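Local coordinates for putative uncharacterized protein (Bacteroides vulgatus, PDB 4F7A), which probably binds glycans, perhaps mucin O-glycans, at the outer membrane as a SusD-like lipoprotein with a TPR-like helical fold, at residues W46-S58 with N72-A85. Sequence-based numbering, arbitrary orientation.
Sequences WQTFQNLNHDMFS and NTVYALEAGWTASA
Leu52 and Glu78 cover the two faces of the Trp81 indole. Leu52 CD1 sits over the six-membered ring, 3.8 Å from its centroid. Glu78 CG lies on the opposite face, nearer the rim. Asn72 ND2 meets the indole edge in its plane, and Thr48 CG2 comes against Trp81 CD1. The Phe49 ring takes Ala85 CA over one face, 3.8 Å from the ring centroid. With CG anti to the backbone N (chi1 -168°), this ring swings across to Ala85 of helix 84-104. The Phe57 ring turns its edge to Asn72 O and also touches Tyr75 and Leu77. Selenomethionine Met56 bends at its last torsion (chi3 53°), which brings CE to 3.5 Å from Asn72 CB.

Asn72 works with both ends of its amide. ND2 donates to Leu52 O at 3.0 Å, from above the carbonyl plane. OD1 accepts from Glu78 N at 2.9 Å, nearly along the C=O axis. Replacing Asn72 with an alanine removes both amide groups, and would probably leave Leu52 O and Glu78 N without these partners and open a gap at the indole edge. Asn53 ND2 donates to Trp81 O at 3.1 Å, while Ser84 N reaches that oxygen from the other face of its plane. The hydroxyls of Thr48 and Ser84 share a hydrogen bond. Water 1 accepts from Ala85 N and lies close to Phe49 O.

The contact packs helices 44-51 and 54-57, with the turn between them, on the chain that runs through helix 79-82 into helix 84-104. The amides of Asn72 and Asn53 tie Leu52 O and Trp81 O, carbonyls at breaks between short helices, across a mostly buried interface. Aromatic rings pack around them, by face for Phe49 and Trp81 and by edge for Phe57.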
# COMPACT_ATOMS: atom_id res chain seq x y z
N TRP A 46 -13.75 6.44 -0.66
CA TRP A 46 -12.67 5.52 -0.36
C TRP A 46 -12.99 4.11 -0.82
O TRP A 46 -12.09 3.37 -1.24
CB TRP A 46 -12.33 5.54 1.14
CG TRP A 46 -11.22 4.62 1.48
CD1 TRP A 46 -9.88 4.89 1.36
CD2 TRP A 46 -11.32 3.26 1.92
NE1 TRP A 46 -9.15 3.80 1.74
CE2 TRP A 46 -10.00 2.79 2.09
CE3 TRP A 46 -12.39 2.43 2.25
CZ2 TRP A 46 -9.72 1.48 2.52
CZ3 TRP A 46 -12.11 1.12 2.72
CH2 TRP A 46 -10.78 0.67 2.82
N GLN A 47 -14.27 3.73 -0.78
CA GLN A 47 -14.64 2.37 -1.14
C GLN A 47 -14.20 2.03 -2.56
O GLN A 47 -13.71 0.93 -2.79
CB GLN A 47 -16.14 2.12 -0.95
CG GLN A 47 -16.55 0.65 -1.28
CD GLN A 47 -18.07 0.44 -1.24
OE1 GLN A 47 -18.83 1.33 -1.62
NE2 GLN A 47 -18.50 -0.74 -0.81
N THR A 48 -14.36 2.96 -3.50
CA THR A 48 -13.86 2.76 -4.89
C THR A 48 -12.42 3.19 -5.12
O THR A 48 -11.75 2.67 -6.01
CB THR A 48 -14.79 3.43 -5.94
OG1 THR A 48 -14.71 4.86 -5.82
CG2 THR A 48 -16.26 2.98 -5.76
N PHE A 49 -11.94 4.16 -4.34
CA PHE A 49 -10.51 4.57 -4.35
C PHE A 49 -9.62 3.34 -4.18
O PHE A 49 -8.75 3.05 -5.01
CB PHE A 49 -10.27 5.58 -3.21
CG PHE A 49 -8.93 6.32 -3.26
CD1 PHE A 49 -7.75 5.71 -2.90
CD2 PHE A 49 -8.88 7.66 -3.60
CE1 PHE A 49 -6.54 6.42 -2.94
CE2 PHE A 49 -7.70 8.37 -3.62
CZ PHE A 49 -6.53 7.74 -3.31
N GLN A 50 -9.91 2.58 -3.14
CA GLN A 50 -9.05 1.48 -2.75
C GLN A 50 -9.73 0.16 -2.41
O GLN A 50 -9.18 -0.91 -2.73
CB GLN A 50 -8.21 2.00 -1.58
CG GLN A 50 -7.59 1.01 -0.71
CD GLN A 50 -6.41 1.57 0.09
OE1 GLN A 50 -6.14 2.80 0.14
NE2 GLN A 50 -5.73 0.68 0.74
N ASN A 51 -10.87 0.18 -1.72
CA ASN A 51 -11.38 -1.07 -1.15
C ASN A 51 -11.83 -2.08 -2.19
O ASN A 51 -11.57 -3.29 -2.04
CB ASN A 51 -12.50 -0.83 -0.13
CG ASN A 51 -12.73 -2.03 0.76
OD1 ASN A 51 -13.85 -2.53 0.84
ND2 ASN A 51 -11.66 -2.52 1.45
N LEU A 52 -12.48 -1.60 -3.25
CA LEU A 52 -12.91 -2.49 -4.32
C LEU A 52 -11.86 -2.74 -5.42
O LEU A 52 -12.14 -3.43 -6.41
CB LEU A 52 -14.20 -2.00 -4.93
CG LEU A 52 -15.46 -2.10 -4.08
CD1 LEU A 52 -16.56 -1.25 -4.70
CD2 LEU A 52 -15.93 -3.56 -3.90
N ASN A 53 -10.67 -2.18 -5.24
CA ASN A 53 -9.54 -2.44 -6.12
C ASN A 53 -8.38 -3.08 -5.33
O ASN A 53 -8.35 -4.28 -5.09
CB ASN A 53 -9.12 -1.13 -6.80
CG ASN A 53 -10.20 -0.56 -7.66
OD1 ASN A 53 -10.47 -1.08 -8.75
ND2 ASN A 53 -10.81 0.50 -7.20
N HIS A 54 -7.46 -2.25 -4.87
CA HIS A 54 -6.22 -2.73 -4.26
C HIS A 54 -6.44 -3.67 -3.09
O HIS A 54 -5.70 -4.61 -2.92
CB HIS A 54 -5.40 -1.54 -3.76
CG HIS A 54 -5.28 -0.44 -4.77
ND1 HIS A 54 -6.37 0.29 -5.20
CD2 HIS A 54 -4.20 0.10 -5.38
CE1 HIS A 54 -5.96 1.21 -6.06
NE2 HIS A 54 -4.65 1.11 -6.19
N ASP A 55 -7.42 -3.37 -2.24
CA ASP A 55 -7.63 -4.15 -1.02
C ASP A 55 -8.09 -5.57 -1.35
O ASP A 55 -7.83 -6.50 -0.59
CB ASP A 55 -8.66 -3.48 -0.11
CG ASP A 55 -8.10 -2.28 0.66
OD1 ASP A 55 -6.87 -2.00 0.57
OD2 ASP A 55 -8.89 -1.61 1.36
N MSE A 56 -8.79 -5.72 -2.48
CA MSE A 56 -9.19 -7.03 -2.94
C MSE A 56 -8.04 -7.70 -3.70
O MSE A 56 -7.73 -8.88 -3.45
CB MSE A 56 -10.43 -6.94 -3.83
CG MSE A 56 -10.79 -8.30 -4.41
SE MSE A 56 -12.46 -8.33 -5.37
CE MSE A 56 -12.15 -6.92 -6.52
N PHE A 57 -7.40 -6.96 -4.62
CA PHE A 57 -6.35 -7.55 -5.43
C PHE A 57 -5.14 -7.95 -4.60
O PHE A 57 -4.47 -8.94 -4.92
CB PHE A 57 -5.96 -6.66 -6.60
CG PHE A 57 -7.11 -6.39 -7.58
CD1 PHE A 57 -7.91 -7.42 -8.03
CD2 PHE A 57 -7.36 -5.11 -8.02
CE1 PHE A 57 -8.95 -7.17 -8.90
CE2 PHE A 57 -8.39 -4.85 -8.92
CZ PHE A 57 -9.18 -5.88 -9.35
N SER A 58 -4.92 -7.25 -3.49
CA SER A 58 -3.91 -7.66 -2.53
C SER A 58 -4.12 -9.04 -1.86
O SER A 58 -3.17 -9.62 -1.30
CB SER A 58 -3.82 -6.61 -1.41
OG SER A 58 -4.94 -6.70 -0.53
N ASN A 72 -15.00 -6.39 -10.74
CA ASN A 72 -13.56 -6.42 -10.53
C ASN A 72 -13.06 -7.80 -10.10
O ASN A 72 -11.98 -8.21 -10.52
CB ASN A 72 -13.11 -5.38 -9.50
CG ASN A 72 -12.92 -4.00 -10.10
OD1 ASN A 72 -13.35 -3.74 -11.21
ND2 ASN A 72 -12.28 -3.09 -9.34
N THR A 73 -13.83 -8.49 -9.26
CA THR A 73 -13.40 -9.76 -8.73
C THR A 73 -13.09 -10.79 -9.84
O THR A 73 -12.19 -11.61 -9.67
CB THR A 73 -14.40 -10.32 -7.68
OG1 THR A 73 -13.79 -11.42 -6.98
CG2 THR A 73 -15.74 -10.76 -8.30
N VAL A 74 -13.84 -10.73 -10.94
CA VAL A 74 -13.61 -11.63 -12.10
C VAL A 74 -12.87 -10.90 -13.23
O VAL A 74 -12.90 -11.31 -14.39
CB VAL A 74 -14.92 -12.25 -12.64
CG1 VAL A 74 -15.49 -13.25 -11.66
CG2 VAL A 74 -15.99 -11.15 -13.04
N TYR A 75 -12.16 -9.84 -12.87
CA TYR A 75 -11.35 -9.08 -13.82
C TYR A 75 -12.18 -8.43 -14.94
O TYR A 75 -11.62 -8.13 -16.00
CB TYR A 75 -10.22 -9.92 -14.43
CG TYR A 75 -9.07 -10.32 -13.53
CD1 TYR A 75 -8.79 -9.66 -12.32
CD2 TYR A 75 -8.23 -11.35 -13.90
CE1 TYR A 75 -7.71 -10.03 -11.53
CE2 TYR A 75 -7.15 -11.73 -13.12
CZ TYR A 75 -6.89 -11.08 -11.94
OH TYR A 75 -5.82 -11.48 -11.20
N ALA A 76 -13.48 -8.24 -14.73
CA ALA A 76 -14.30 -7.41 -15.63
C ALA A 76 -14.28 -6.02 -15.00
O ALA A 76 -15.17 -5.64 -14.25
CB ALA A 76 -15.72 -7.97 -15.75
N LEU A 77 -13.22 -5.28 -15.27
CA LEU A 77 -12.94 -4.12 -14.45
C LEU A 77 -13.99 -3.03 -14.68
O LEU A 77 -14.33 -2.71 -15.81
CB LEU A 77 -11.54 -3.57 -14.75
CG LEU A 77 -10.36 -4.50 -14.46
CD1 LEU A 77 -9.06 -3.78 -14.69
CD2 LEU A 77 -10.38 -5.02 -13.01
N GLU A 78 -14.51 -2.50 -13.58
CA GLU A 78 -15.52 -1.46 -13.58
C GLU A 78 -14.83 -0.08 -13.67
O GLU A 78 -14.12 0.35 -12.76
CB GLU A 78 -16.36 -1.58 -12.32
CG GLU A 78 -17.58 -0.67 -12.26
CD GLU A 78 -18.64 -1.00 -13.30
OE1 GLU A 78 -18.64 -2.12 -13.87
OE2 GLU A 78 -19.47 -0.11 -13.54
N ALA A 79 -15.09 0.60 -14.79
CA ALA A 79 -14.41 1.84 -15.18
C ALA A 79 -14.52 2.93 -14.11
O ALA A 79 -13.55 3.63 -13.85
CB ALA A 79 -14.96 2.35 -16.55
N GLY A 80 -15.69 3.05 -13.51
CA GLY A 80 -15.91 4.04 -12.44
C GLY A 80 -15.10 3.74 -11.19
O GLY A 80 -14.58 4.66 -10.52
N TRP A 81 -14.92 2.45 -10.89
CA TRP A 81 -14.16 2.05 -9.70
C TRP A 81 -12.67 2.19 -9.92
O TRP A 81 -11.96 2.72 -9.06
CB TRP A 81 -14.44 0.61 -9.32
CG TRP A 81 -15.86 0.27 -9.03
CD1 TRP A 81 -16.93 1.10 -9.00
CD2 TRP A 81 -16.34 -1.02 -8.67
NE1 TRP A 81 -18.07 0.39 -8.68
CE2 TRP A 81 -17.72 -0.92 -8.47
CE3 TRP A 81 -15.73 -2.28 -8.54
CZ2 TRP A 81 -18.51 -2.01 -8.11
CZ3 TRP A 81 -16.51 -3.36 -8.19
CH2 TRP A 81 -17.89 -3.22 -7.99
N THR A 82 -12.17 1.68 -11.04
CA THR A 82 -10.74 1.71 -11.27
C THR A 82 -10.17 3.12 -11.47
O THR A 82 -8.97 3.33 -11.25
CB THR A 82 -10.31 0.82 -12.44
OG1 THR A 82 -10.86 1.33 -13.65
CG2 THR A 82 -10.73 -0.67 -12.21
N ALA A 83 -11.00 4.08 -11.87
CA ALA A 83 -10.55 5.45 -12.08
C ALA A 83 -10.45 6.26 -10.79
O ALA A 83 -9.90 7.37 -10.78
CB ALA A 83 -11.51 6.17 -13.04
N SER A 84 -11.01 5.74 -9.70
CA SER A 84 -11.22 6.55 -8.51
C SER A 84 -9.95 7.07 -7.83
O SER A 84 -9.91 8.23 -7.42
CB SER A 84 -12.09 5.80 -7.50
OG SER A 84 -13.44 5.84 -7.94
N ALA A 85 -8.92 6.24 -7.71
CA ALA A 85 -7.68 6.68 -7.07
C ALA A 85 -7.13 7.90 -7.83
O ALA A 85 -6.81 8.94 -7.23
CB ALA A 85 -6.67 5.54 -7.02
O HOH W 1 -9.24 3.41 -7.85